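Non-structural protein NS1 (Murine minute virus, PDB 4R94) nicks the viral replication origin with its N-terminal, metal-dependent endonuclease domain and unwinds DNA with its ATP-driven helicase, thereby initiating and directing viral DNA replication. Local coordinates at residues A[115-120]-A[243-248]. Residues are numbered along the deposited sequence; the frame is centred on the assembly and turned at random.
Sequences FVQHEW and GERHLV. With MG (magnesium ion), chain B.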
loop_
_atom_site.group_PDB
_atom_site.type_symbol
_atom_site.label_atom_id
_atom_site.label_comp_id
_atom_site.label_asym_id
_atom_site.label_seq_id
_atom_site.Cartn_x
_atom_site.Cartn_y
_atom_site.Cartn_z
ATOM N N PHE A 115 -7.662 2.056 2.634
ATOM C CA PHE A 115 -6.580 2.480 3.498
ATOM C C PHE A 115 -5.311 1.854 2.967
ATOM O O PHE A 115 -5.302 0.670 2.635
ATOM C CB PHE A 115 -6.831 2.022 4.953
ATOM C CG PHE A 115 -5.673 2.266 5.888
ATOM C CD1 PHE A 115 -5.496 3.505 6.495
ATOM C CD2 PHE A 115 -4.775 1.250 6.172
ATOM C CE1 PHE A 115 -4.434 3.735 7.356
ATOM C CE2 PHE A 115 -3.702 1.469 7.039
ATOM C CZ PHE A 115 -3.530 2.716 7.626
ATOM N N VAL A 116 -4.248 2.643 2.903
ATOM C CA VAL A 116 -2.975 2.197 2.373
ATOM C C VAL A 116 -1.884 2.458 3.407
ATOM O O VAL A 116 -1.848 3.544 3.993
ATOM C CB VAL A 116 -2.693 2.955 1.048
ATOM C CG1 VAL A 116 -1.236 2.854 0.628
ATOM C CG2 VAL A 116 -3.649 2.457 -0.046
ATOM N N GLN A 117 -1.016 1.480 3.685
ATOM C CA GLN A 117 0.113 1.726 4.590
ATOM C C GLN A 117 1.388 1.029 4.131
ATOM O O GLN A 117 1.450 -0.213 4.013
ATOM C CB GLN A 117 -0.208 1.288 6.023
ATOM C CG GLN A 117 0.974 1.498 6.969
ATOM C CD GLN A 117 0.511 1.714 8.403
ATOM O OE1 GLN A 117 -0.224 2.662 8.683
ATOM N NE2 GLN A 117 0.956 0.856 9.316
ATOM N N HIS A 118 2.407 1.838 3.877
ATOM C CA HIS A 118 3.720 1.334 3.489
ATOM C C HIS A 118 4.531 0.994 4.716
ATOM O O HIS A 118 4.624 1.808 5.635
ATOM C CB HIS A 118 4.496 2.361 2.677
ATOM C CG HIS A 118 3.829 2.729 1.389
ATOM N ND1 HIS A 118 4.184 2.166 0.190
ATOM C CD2 HIS A 118 2.817 3.591 1.135
ATOM C CE1 HIS A 118 3.431 2.691 -0.770
ATOM N NE2 HIS A 118 2.589 3.545 -0.216
ATOM N N GLU A 119 5.139 -0.184 4.693
ATOM C CA GLU A 119 5.906 -0.704 5.820
ATOM C C GLU A 119 7.227 -1.344 5.389
ATOM O O GLU A 119 7.497 -1.552 4.199
ATOM C CB GLU A 119 5.083 -1.736 6.603
ATOM C CG GLU A 119 3.780 -1.187 7.169
ATOM C CD GLU A 119 3.029 -2.186 8.035
ATOM O OE1 GLU A 119 3.281 -3.411 7.933
ATOM O OE2 GLU A 119 2.163 -1.726 8.797
ATOM N N TRP A 120 8.051 -1.665 6.387
ATOM C CA TRP A 120 9.319 -2.329 6.138
ATOM C C TRP A 120 9.390 -3.537 7.037
ATOM O O TRP A 120 9.490 -3.403 8.252
ATOM C CB TRP A 120 10.502 -1.402 6.404
ATOM C CG TRP A 120 11.804 -2.001 5.991
ATOM C CD1 TRP A 120 12.611 -2.828 6.730
ATOM C CD2 TRP A 120 12.454 -1.821 4.735
ATOM N NE1 TRP A 120 13.723 -3.175 5.999
ATOM C CE2 TRP A 120 13.653 -2.565 4.772
ATOM C CE3 TRP A 120 12.138 -1.104 3.583
ATOM C CZ2 TRP A 120 14.533 -2.614 3.690
ATOM C CZ3 TRP A 120 13.017 -1.144 2.509
ATOM C CH2 TRP A 120 14.201 -1.894 2.572
ATOM N N GLY A 243 2.609 10.398 16.950
ATOM C CA GLY A 243 1.967 10.654 18.227
ATOM C C GLY A 243 0.468 10.809 18.089
ATOM O O GLY A 243 -0.289 10.344 18.930
ATOM N N GLU A 244 0.038 11.442 17.004
ATOM C CA GLU A 244 -1.379 11.678 16.766
ATOM C C GLU A 244 -2.093 10.377 16.403
ATOM O O GLU A 244 -3.263 10.189 16.723
ATOM C CB GLU A 244 -1.568 12.723 15.656
ATOM C CG GLU A 244 -1.024 14.105 16.043
ATOM C CD GLU A 244 -1.084 15.125 14.912
ATOM O OE1 GLU A 244 -0.654 14.810 13.780
ATOM O OE2 GLU A 244 -1.556 16.256 15.165
ATOM N N ARG A 245 -1.384 9.497 15.705
ATOM C CA ARG A 245 -1.945 8.209 15.331
ATOM C C ARG A 245 -2.224 7.372 16.584
ATOM O O ARG A 245 -3.266 6.726 16.696
ATOM C CB ARG A 245 -0.989 7.477 14.379
ATOM C CG ARG A 245 -0.913 8.114 12.976
ATOM C CD ARG A 245 0.369 7.712 12.250
ATOM N NE ARG A 245 0.487 6.261 12.112
ATOM C CZ ARG A 245 0.214 5.586 11.001
ATOM N NH1 ARG A 245 -0.214 6.228 9.909
ATOM N NH2 ARG A 245 0.351 4.263 10.988
ATOM N N HIS A 246 -1.294 7.392 17.531
ATOM C CA HIS A 246 -1.502 6.674 18.790
ATOM C C HIS A 246 -2.642 7.292 19.596
ATOM O O HIS A 246 -3.408 6.575 20.239
ATOM C CB HIS A 246 -0.208 6.649 19.604
ATOM C CG HIS A 246 0.902 5.902 18.936
ATOM N ND1 HIS A 246 0.699 4.714 18.273
ATOM C CD2 HIS A 246 2.219 6.191 18.803
ATOM C CE1 HIS A 246 1.849 4.290 17.772
ATOM N NE2 HIS A 246 2.783 5.168 18.081
ATOM N N LEU A 247 -2.775 8.618 19.559
ATOM C CA LEU A 247 -3.949 9.250 20.162
ATOM C C LEU A 247 -5.258 8.769 19.521
ATOM O O LEU A 247 -6.241 8.530 20.218
ATOM C CB LEU A 247 -3.872 10.773 20.066
ATOM C CG LEU A 247 -2.925 11.549 20.974
ATOM C CD1 LEU A 247 -3.164 13.041 20.771
ATOM C CD2 LEU A 247 -3.133 11.163 22.424
ATOM N N VAL A 248 -5.285 8.632 18.198
ATOM C CA VAL A 248 -6.469 8.082 17.541
ATOM C C VAL A 248 -6.844 6.686 18.061
ATOM O O VAL A 248 -8.011 6.414 18.324
ATOM C CB VAL A 248 -6.273 8.017 16.005
ATOM C CG1 VAL A 248 -7.432 7.257 15.358
ATOM C CG2 VAL A 248 -6.179 9.425 15.447
HETATM MG MG MG B . 3.333 -5.372 7.264
HETATM O O HOH W 1 3.348 -7.437 6.813
HETATM O O HOH W 2 5.152 -5.406 8.400
HETATM O O HOH W 3 2.226 -5.945 8.893
#
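Arg-245 and Gln-117 reach for one another from opposite directions, joining helix and strand by a single buried hydrogen bond while their CA atoms stay 12.7 Å apart. NH2 of Arg-245 donates a hydrogen bond to OE1 of Gln-117 over 2.9 Å, with a nearly straight N-H...O angle of 175°. The amide oxygen lies in the plane of the guanidinium, at its edge, but the donor stands above the amide's carbonyl plane rather than on a lone pair; the two planes are 40° apart. Gln-117 gains its length from a chain extended beyond CG, which itself is anti to the backbone N (chi1 178°); the arginine chain bends at chi3 before presenting its edge. Ser-230 OG bonds to both OE1 of Gln-117 and NH1 of Arg-245, bridging the two side chains, and Tyr-227 makes a cation-pi contact with the arginine.

With the amide oxygen held in this way, NE2 of Gln-117 donates to OE2 of Glu-119 (2.9 Å), which accepts on its anti lone pair; the same NE2 also bonds to Phe-211 O. OE2 has a second partner in Lys-214, whereas OE1 of Glu-119 binds the magnesium ion at 2.1 Å. Three waters, His-127 and His-129 complete the metal site. Gln-117 is a second-shell residue, consistent with a part in positioning Glu-119.

In the nickase domain, this chain of hydrogen bonds runs from helix 242-252 to the metal site of an HUH (rolling-circle replication type) nuclease. Strand 112-121 lies there between strands 227-232 and 125-134, the latter carrying the His-127/His-129 pair of the predicted RCR-2 motif, while helix 8-19 packs against Val-248 of helix 242-252.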